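Local structure of putative archaeal ammonia monooxygenase subunit B (Candidatus Nitrosocaldus yellowstonii, 4O65) at residues Phe11-Ile25 / Gln57-Val70. The protein binds copper through a cupredoxin domain and is probably a subunit of a membrane-bound monooxygenase that oxidises ammonia. Residues are numbered along the deposited sequence; the frame is centred on the assembly and turned at random.
Sequences FVKIEDETFSATRLI and QDVLIVTGRLVSQV
R65 reaches across the strand pair to two acids at once, its long, flexible chain bent at chi3 (-58°). D16 lies alongside it, and D16 OD2, near the guanidinium plane, accepts from both R65 NE (2.9 Å) and R65 NH2 in a side-on salt bridge; sharing one oxygen bends both bonds to about 140°. E15 OE1 makes a salt bridge to R65 NH2 at 2.6 Å, its carboxylate turned 71° from the guanidinium plane. E110 of strand 110-119 is a further salt-bridge partner, at NH1, so three acids share the arginine's charge. V67 suits the neighbouring place: CG2 lies over one guanidinium face and packs on E15 CD. Beyond E15 the register slips by one residue, a beta bulge; glycine suits position 64, since a CB there would run into E15 O. V12, I14 and F19 share a largely apolar face with L66 and V62, I14 CG1 meeting L66 CD2. V62 and F19 lie side by side, V62 CG1 over the ring and L60 CD1 at its edge. S20 OG accepts from I61 N at 2.8 Å in place of a backbone carbonyl, while S20 N still donates to I61 O. L24 then crosses L60 at about a right angle. Strand 12-19 thus edges one sheet and strand 23-25 the other, joining the two sheets of the cupredoxin beta-sandwich.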
ATOM      1  N   PHE A  11      11.069  -1.178  19.151  1.00 18.34           N
ATOM      2  CA  PHE A  11      12.250  -0.526  18.569  1.00 18.98           C
ATOM      3  C   PHE A  11      11.860   0.727  17.785  1.00 19.35           C
ATOM      4  O   PHE A  11      12.552   1.743  17.863  1.00 21.08           O
ATOM      5  CB  PHE A  11      13.004  -1.462  17.642  1.00 18.55           C
ATOM      6  CG  PHE A  11      13.916  -2.465  18.337  1.00 21.45           C
ATOM      7  CD1 PHE A  11      13.553  -3.061  19.550  1.00 21.61           C
ATOM      8  CD2 PHE A  11      15.097  -2.902  17.714  1.00 21.91           C
ATOM      9  CE1 PHE A  11      14.395  -4.014  20.171  1.00 21.84           C
ATOM     10  CE2 PHE A  11      15.938  -3.835  18.329  1.00 22.20           C
ATOM     11  CZ  PHE A  11      15.575  -4.398  19.556  1.00 21.38           C
ATOM     12  N   VAL A  12      10.796   0.636  16.978  1.00 17.71           N
ATOM     13  CA  VAL A  12      10.345   1.806  16.156  1.00 18.05           C
ATOM     14  C   VAL A  12       8.832   1.764  16.199  1.00 18.24           C
ATOM     15  O   VAL A  12       8.227   0.729  15.846  1.00 18.57           O
ATOM     16  CB  VAL A  12      10.836   1.739  14.667  1.00 18.25           C
ATOM     17  CG1 VAL A  12      10.277   2.942  13.854  1.00 18.44           C
ATOM     18  CG2 VAL A  12      12.370   1.639  14.535  1.00 18.33           C
ATOM     19  N   LYS A  13       8.198   2.865  16.620  1.00 19.15           N
ATOM     20  CA  LYS A  13       6.723   2.909  16.711  1.00 19.32           C
ATOM     21  C   LYS A  13       6.163   3.519  15.455  1.00 18.15           C
ATOM     22  O   LYS A  13       6.760   4.436  14.879  1.00 19.09           O
ATOM     23  CB  LYS A  13       6.308   3.763  17.926  1.00 23.04           C
ATOM     24  CG  LYS A  13       4.835   3.622  18.263  1.00 29.68           C
ATOM     25  CD  LYS A  13       4.481   4.072  19.711  1.00 37.91           C
ATOM     26  CE  LYS A  13       2.979   3.826  19.882  1.00 43.54           C
ATOM     27  NZ  LYS A  13       2.374   4.599  20.995  1.00 46.71           N
ATOM     28  N   ILE A  14       5.005   3.037  15.034  1.00 17.21           N
ATOM     29  CA  ILE A  14       4.284   3.609  13.873  1.00 16.99           C
ATOM     30  C   ILE A  14       3.225   4.536  14.511  1.00 18.14           C
ATOM     31  O   ILE A  14       2.309   4.061  15.217  1.00 18.60           O
ATOM     32  CB  ILE A  14       3.584   2.475  13.131  1.00 17.21           C
ATOM     33  CG1 ILE A  14       4.668   1.559  12.510  1.00 16.40           C
ATOM     34  CG2 ILE A  14       2.587   3.025  12.050  1.00 17.97           C
ATOM     35  CD1 ILE A  14       4.019   0.228  12.005  1.00 16.54           C
ATOM     36  N   GLU A  15       3.409   5.840  14.343  1.00 18.33           N
ATOM     37  CA  GLU A  15       2.551   6.812  14.996  1.00 20.02           C
ATOM     38  C   GLU A  15       1.728   7.655  13.990  1.00 19.65           C
ATOM     39  O   GLU A  15       2.104   7.771  12.802  1.00 19.28           O
ATOM     40  CB  GLU A  15       3.412   7.749  15.857  1.00 20.61           C
ATOM     41  CG  GLU A  15       4.231   6.967  16.928  1.00 22.84           C
ATOM     42  CD  GLU A  15       4.963   7.881  17.902  1.00 29.07           C
ATOM     43  OE1 GLU A  15       4.751   9.130  17.881  1.00 28.68           O
ATOM     44  OE2 GLU A  15       5.784   7.348  18.674  1.00 28.17           O
ATOM     45  N   ASP A  16       0.590   8.170  14.476  1.00 20.00           N
ATOM     46  CA  ASP A  16      -0.207   9.146  13.677  1.00 22.78           C
ATOM     47  C   ASP A  16      -0.658   8.574  12.340  1.00 22.39           C
ATOM     48  O   ASP A  16      -0.738   9.283  11.331  1.00 21.90           O
ATOM     49  CB  ASP A  16       0.600  10.403  13.516  1.00 23.63           C
ATOM     50  CG  ASP A  16       0.933  11.019  14.901  1.00 27.34           C
ATOM     51  OD1 ASP A  16       0.017  11.203  15.678  1.00 32.92           O
ATOM     52  OD2 ASP A  16       2.081  11.138  15.223  1.00 30.73           O
ATOM     53  N   GLU A  17      -0.951   7.280  12.343  1.00 21.24           N
ATOM     54  CA  GLU A  17      -1.361   6.610  11.081  1.00 21.08           C
ATOM     55  C   GLU A  17      -2.719   7.197  10.614  1.00 23.48           C
ATOM     56  O   GLU A  17      -3.649   7.370  11.445  1.00 23.46           O
ATOM     57  CB  GLU A  17      -1.455   5.147  11.357  1.00 21.00           C
ATOM     58  CG  GLU A  17      -1.869   4.321  10.141  1.00 21.71           C
ATOM     59  CD  GLU A  17      -2.144   2.896  10.536  1.00 23.27           C
ATOM     60  OE1 GLU A  17      -1.512   1.985   9.976  1.00 22.38           O
ATOM     61  OE2 GLU A  17      -3.015   2.668  11.406  1.00 22.60           O
ATOM     62  N   THR A  18      -2.851   7.549   9.301  1.00 20.65           N
ATOM     63  CA  THR A  18      -4.107   8.096   8.821  1.00 21.61           C
ATOM     64  C   THR A  18      -4.404   7.379   7.522  1.00 20.44           C
ATOM     65  O   THR A  18      -3.465   7.166   6.767  1.00 19.30           O
ATOM     66  CB  THR A  18      -3.992   9.599   8.490  1.00 24.11           C
ATOM     67  OG1 THR A  18      -3.693  10.299   9.700  1.00 29.04           O
ATOM     68  CG2 THR A  18      -5.304  10.085   7.913  1.00 24.98           C
ATOM     69  N   PHE A  19      -5.677   7.044   7.283  1.00 19.64           N
ATOM     70  CA  PHE A  19      -6.070   6.397   6.041  1.00 19.36           C
ATOM     71  C   PHE A  19      -6.925   7.402   5.302  1.00 18.62           C
ATOM     72  O   PHE A  19      -7.841   8.042   5.900  1.00 20.12           O
ATOM     73  CB  PHE A  19      -6.916   5.149   6.328  1.00 20.06           C
ATOM     74  CG  PHE A  19      -6.132   4.032   6.968  1.00 22.15           C
ATOM     75  CD1 PHE A  19      -5.882   4.042   8.339  1.00 24.25           C
ATOM     76  CD2 PHE A  19      -5.651   2.987   6.187  1.00 23.96           C
ATOM     77  CE1 PHE A  19      -5.153   3.016   8.930  1.00 27.05           C
ATOM     78  CE2 PHE A  19      -4.894   1.944   6.770  1.00 25.32           C
ATOM     79  CZ  PHE A  19      -4.667   1.974   8.151  1.00 22.53           C
ATOM     80  N   SER A  20      -6.711   7.509   3.983  1.00 18.39           N
ATOM     81  CA  SER A  20      -7.458   8.556   3.224  1.00 19.63           C
ATOM     82  C   SER A  20      -8.928   8.190   2.979  1.00 22.39           C
ATOM     83  O   SER A  20      -9.719   9.053   2.593  1.00 23.39           O
ATOM     84  CB  SER A  20      -6.789   8.809   1.861  1.00 19.97           C
ATOM     85  OG  SER A  20      -6.780   7.593   1.088  1.00 18.08           O
ATOM     86  N   ALA A  21      -9.276   6.913   3.065  1.00 22.00           N
ATOM     87  CA  ALA A  21     -10.660   6.507   2.780  1.00 23.53           C
ATOM     88  C   ALA A  21     -10.959   5.196   3.466  1.00 22.53           C
ATOM     89  O   ALA A  21     -10.041   4.403   3.717  1.00 22.48           O
ATOM     90  CB  ALA A  21     -10.834   6.285   1.252  1.00 23.11           C
ATOM     91  N   THR A  22     -12.256   4.932   3.683  1.00 23.27           N
ATOM     92  CA  THR A  22     -12.636   3.626   4.201  1.00 24.52           C
ATOM     93  C   THR A  22     -13.529   2.877   3.211  1.00 24.30           C
ATOM     94  O   THR A  22     -13.918   1.754   3.491  1.00 25.11           O
ATOM     95  CB  THR A  22     -13.426   3.744   5.512  1.00 28.30           C
ATOM     96  OG1 THR A  22     -14.576   4.567   5.268  1.00 31.40           O
ATOM     97  CG2 THR A  22     -12.522   4.307   6.633  1.00 31.87           C
ATOM     98  N   ARG A  23     -13.839   3.484   2.066  1.00 22.80           N
ATOM     99  CA  ARG A  23     -14.640   2.786   1.052  1.00 24.24           C
ATOM    100  C   ARG A  23     -13.999   3.075  -0.289  1.00 23.89           C
ATOM    101  O   ARG A  23     -13.774   4.252  -0.604  1.00 24.91           O
ATOM    102  CB  ARG A  23     -16.126   3.292   1.052  1.00 27.04           C
ATOM    103  CG  ARG A  23     -16.850   3.058   2.384  1.00 32.72           C
ATOM    104  CD  ARG A  23     -18.375   3.037   2.236  1.00 43.26           C
ATOM    105  NE  ARG A  23     -18.780   1.988   1.274  1.00 51.51           N
ATOM    106  CZ  ARG A  23     -19.226   0.760   1.589  1.00 53.99           C
ATOM    107  NH1 ARG A  23     -19.376   0.372   2.863  1.00 51.79           N
ATOM    108  NH2 ARG A  23     -19.528  -0.097   0.611  1.00 54.24           N
ATOM    109  N   LEU A  24     -13.728   2.030  -1.065  1.00 21.34           N
ATOM    110  CA  LEU A  24     -13.074   2.208  -2.362  1.00 20.65           C
ATOM    111  C   LEU A  24     -13.747   1.287  -3.344  1.00 20.29           C
ATOM    112  O   LEU A  24     -14.532   0.443  -2.939  1.00 21.79           O
ATOM    113  CB  LEU A  24     -11.624   1.770  -2.229  1.00 18.74           C
ATOM    114  CG  LEU A  24     -10.754   2.595  -1.254  1.00 20.84           C
ATOM    115  CD1 LEU A  24      -9.366   1.924  -1.253  1.00 21.60           C
ATOM    116  CD2 LEU A  24     -10.646   3.992  -1.790  1.00 22.18           C
ATOM    117  N   ILE A  25     -13.382   1.406  -4.618  1.00 19.91           N
ATOM    118  CA  ILE A  25     -13.757   0.384  -5.615  1.00 19.52           C
ATOM    119  C   ILE A  25     -12.477  -0.239  -6.167  1.00 18.92           C
ATOM    120  O   ILE A  25     -11.360   0.282  -5.933  1.00 17.97           O
ATOM    121  CB  ILE A  25     -14.663   0.938  -6.751  1.00 19.88           C
ATOM    122  CG1 ILE A  25     -13.867   1.936  -7.586  1.00 19.15           C
ATOM    123  CG2 ILE A  25     -15.913   1.599  -6.145  1.00 22.51           C
ATOM    124  CD1 ILE A  25     -14.664   2.582  -8.750  1.00 20.21           C
ATOM    125  N   GLN A  57     -10.905   6.163  -7.908  1.00 21.90           N
ATOM    126  CA  GLN A  57     -11.672   5.717  -6.743  1.00 21.54           C
ATOM    127  C   GLN A  57     -11.138   4.385  -6.209  1.00 19.54           C
ATOM    128  O   GLN A  57     -11.694   3.873  -5.256  1.00 20.45           O
ATOM    129  CB  GLN A  57     -13.164   5.500  -7.092  1.00 25.15           C
ATOM    130  CG  GLN A  57     -13.961   6.787  -6.928  1.00 29.30           C
ATOM    131  CD  GLN A  57     -13.647   7.701  -8.063  1.00 31.65           C
ATOM    132  OE1 GLN A  57     -13.819   7.335  -9.209  1.00 33.67           O
ATOM    133  NE2 GLN A  57     -13.217   8.949  -7.738  1.00 36.86           N
ATOM    134  N   ASP A  58     -10.038   3.891  -6.766  1.00 18.22           N
ATOM    135  CA  ASP A  58      -9.409   2.671  -6.267  1.00 17.26           C
ATOM    136  C   ASP A  58      -8.174   2.926  -5.380  1.00 18.12           C
ATOM    137  O   ASP A  58      -7.516   1.950  -4.936  1.00 18.06           O
ATOM    138  CB  ASP A  58      -8.965   1.758  -7.459  1.00 17.89           C
ATOM    139  CG  ASP A  58      -7.922   2.400  -8.316  1.00 18.81           C
ATOM    140  OD1 ASP A  58      -8.060   3.637  -8.625  1.00 19.75           O
ATOM    141  OD2 ASP A  58      -6.993   1.673  -8.737  1.00 18.71           O
ATOM    142  N   VAL A  59      -7.866   4.201  -5.128  1.00 17.52           N
ATOM    143  CA  VAL A  59      -6.588   4.533  -4.499  1.00 17.99           C
ATOM    144  C   VAL A  59      -6.758   4.868  -3.020  1.00 16.98           C
ATOM    145  O   VAL A  59      -7.633   5.643  -2.632  1.00 17.45           O
ATOM    146  CB  VAL A  59      -5.882   5.675  -5.252  1.00 19.05           C
ATOM    147  CG1 VAL A  59      -4.689   6.221  -4.465  1.00 19.27           C
ATOM    148  CG2 VAL A  59      -5.467   5.179  -6.630  1.00 18.33           C
ATOM    149  N   LEU A  60      -5.875   4.276  -2.234  1.00 17.49           N
ATOM    150  CA  LEU A  60      -5.731   4.536  -0.774  1.00 17.02           C
ATOM    151  C   LEU A  60      -4.403   5.168  -0.506  1.00 17.18           C
ATOM    152  O   LEU A  60      -3.355   4.633  -0.951  1.00 18.24           O
ATOM    153  CB  LEU A  60      -5.769   3.155  -0.027  1.00 16.80           C
ATOM    154  CG  LEU A  60      -5.529   3.286   1.507  1.00 17.63           C
ATOM    155  CD1 LEU A  60      -6.692   4.043   2.185  1.00 18.99           C
ATOM    156  CD2 LEU A  60      -5.462   1.832   2.027  1.00 18.29           C
ATOM    157  N   ILE A  61      -4.411   6.251   0.290  1.00 17.63           N
ATOM    158  CA  ILE A  61      -3.201   6.807   0.866  1.00 16.59           C
ATOM    159  C   ILE A  61      -3.176   6.541   2.379  1.00 16.62           C
ATOM    160  O   ILE A  61      -4.158   6.819   3.090  1.00 16.83           O
ATOM    161  CB  ILE A  61      -3.153   8.349   0.633  1.00 17.48           C
ATOM    162  CG1 ILE A  61      -3.097   8.663  -0.896  1.00 18.69           C
ATOM    163  CG2 ILE A  61      -1.910   8.938   1.336  1.00 18.36           C
ATOM    164  CD1 ILE A  61      -3.163  10.185  -1.181  1.00 20.28           C
ATOM    165  N   VAL A  62      -2.030   6.037   2.857  1.00 16.08           N
ATOM    166  CA  VAL A  62      -1.856   5.849   4.294  1.00 17.02           C
ATOM    167  C   VAL A  62      -0.638   6.683   4.641  1.00 16.63           C
ATOM    168  O   VAL A  62       0.442   6.517   4.010  1.00 18.18           O
ATOM    169  CB  VAL A  62      -1.581   4.346   4.659  1.00 18.23           C
ATOM    170  CG1 VAL A  62      -1.495   4.212   6.215  1.00 19.80           C
ATOM    171  CG2 VAL A  62      -2.650   3.448   4.036  1.00 19.02           C
ATOM    172  N   THR A  63      -0.767   7.513   5.669  1.00 16.82           N
ATOM    173  CA  THR A  63       0.382   8.307   6.078  1.00 18.18           C
ATOM    174  C   THR A  63       0.617   8.129   7.571  1.00 17.59           C
ATOM    175  O   THR A  63      -0.297   7.690   8.285  1.00 18.52           O
ATOM    176  CB  THR A  63       0.205   9.821   5.782  1.00 18.91           C
ATOM    177  OG1 THR A  63      -1.059  10.269   6.336  1.00 21.56           O
ATOM    178  CG2 THR A  63       0.178  10.078   4.236  1.00 18.31           C
ATOM    179  N   GLY A  64       1.828   8.457   8.013  1.00 18.37           N
ATOM    180  CA  GLY A  64       2.151   8.384   9.467  1.00 18.57           C
ATOM    181  C   GLY A  64       3.596   8.754   9.701  1.00 19.32           C
ATOM    182  O   GLY A  64       4.239   9.361   8.824  1.00 19.34           O
ATOM    183  N   ARG A  65       4.128   8.398  10.874  1.00 18.56           N
ATOM    184  CA  ARG A  65       5.499   8.742  11.147  1.00 20.00           C
ATOM    185  C   ARG A  65       6.087   7.519  11.842  1.00 20.12           C
ATOM    186  O   ARG A  65       5.384   6.874  12.620  1.00 20.88           O
ATOM    187  CB  ARG A  65       5.592   9.923  12.177  1.00 23.94           C
ATOM    188  CG  ARG A  65       5.002  11.271  11.787  1.00 32.34           C
ATOM    189  CD  ARG A  65       5.305  12.333  12.928  1.00 33.38           C
ATOM    190  NE  ARG A  65       4.716  11.823  14.197  1.00 42.87           N
ATOM    191  CZ  ARG A  65       5.281  11.850  15.417  1.00 45.50           C
ATOM    192  NH1 ARG A  65       6.476  12.415  15.633  1.00 50.46           N
ATOM    193  NH2 ARG A  65       4.624  11.341  16.457  1.00 42.15           N
ATOM    194  N   LEU A  66       7.328   7.183  11.490  1.00 18.98           N
ATOM    195  CA  LEU A  66       8.059   6.066  12.144  1.00 18.89           C
ATOM    196  C   LEU A  66       8.981   6.721  13.149  1.00 20.10           C
ATOM    197  O   LEU A  66       9.744   7.650  12.806  1.00 22.93           O
ATOM    198  CB  LEU A  66       8.878   5.309  11.121  1.00 18.79           C
ATOM    199  CG  LEU A  66       8.056   4.852   9.927  1.00 19.69           C
ATOM    200  CD1 LEU A  66       8.965   4.200   8.864  1.00 21.80           C
ATOM    201  CD2 LEU A  66       6.974   3.834  10.352  1.00 20.10           C
ATOM    202  N   VAL A  67       8.846   6.303  14.401  1.00 19.05           N
ATOM    203  CA  VAL A  67       9.577   6.985  15.482  1.00 20.06           C
ATOM    204  C   VAL A  67      10.488   6.008  16.195  1.00 19.72           C
ATOM    205  O   VAL A  67      10.041   5.027  16.845  1.00 18.98           O
ATOM    206  CB  VAL A  67       8.594   7.642  16.461  1.00 21.62           C
ATOM    207  CG1 VAL A  67       9.388   8.313  17.612  1.00 22.89           C
ATOM    208  CG2 VAL A  67       7.695   8.615  15.716  1.00 23.08           C
ATOM    209  N   SER A  68      11.792   6.245  16.080  1.00 20.47           N
ATOM    210  CA  SER A  68      12.788   5.298  16.637  1.00 21.38           C
ATOM    211  C   SER A  68      12.980   5.471  18.130  1.00 22.89           C
ATOM    212  O   SER A  68      13.079   6.597  18.612  1.00 22.33           O
ATOM    213  CB  SER A  68      14.150   5.504  15.937  1.00 22.15           C
ATOM    214  OG  SER A  68      15.208   4.803  16.599  1.00 23.07           O
ATOM    215  N   GLN A  69      13.023   4.347  18.854  1.00 21.49           N
ATOM    216  CA  GLN A  69      13.305   4.311  20.278  1.00 24.41           C
ATOM    217  C   GLN A  69      14.639   3.667  20.598  1.00 23.12           C
ATOM    218  O   GLN A  69      14.959   3.409  21.776  1.00 25.04           O
ATOM    219  CB  GLN A  69      12.153   3.601  20.985  1.00 28.25           C
ATOM    220  CG  GLN A  69      10.845   4.345  20.652  1.00 37.82           C
ATOM    221  CD  GLN A  69       9.665   3.933  21.494  1.00 48.10           C
ATOM    222  OE1 GLN A  69       9.216   2.762  21.459  1.00 47.55           O
ATOM    223  NE2 GLN A  69       9.138   4.895  22.261  1.00 48.36           N
ATOM    224  N   VAL A  70      15.465   3.465  19.582  1.00 22.62           N
ATOM    225  CA  VAL A  70      16.781   2.820  19.804  1.00 24.07           C
ATOM    226  C   VAL A  70      17.916   3.829  19.536  1.00 27.08           C
ATOM    227  O   VAL A  70      17.717   4.874  18.921  1.00 28.69           O
ATOM    228  CB  VAL A  70      17.014   1.569  18.910  1.00 26.14           C
ATOM    229  CG1 VAL A  70      15.911   0.519  19.107  1.00 24.52           C
ATOM    230  CG2 VAL A  70      17.041   1.971  17.465  1.00 25.75           C
TER
HETATM  231  O   HOH W   1      -3.419   9.469   4.646  1.00 20.72           O
HETATM  232  O   HOH W   2      -8.498   7.711  -0.862  1.00 23.50           O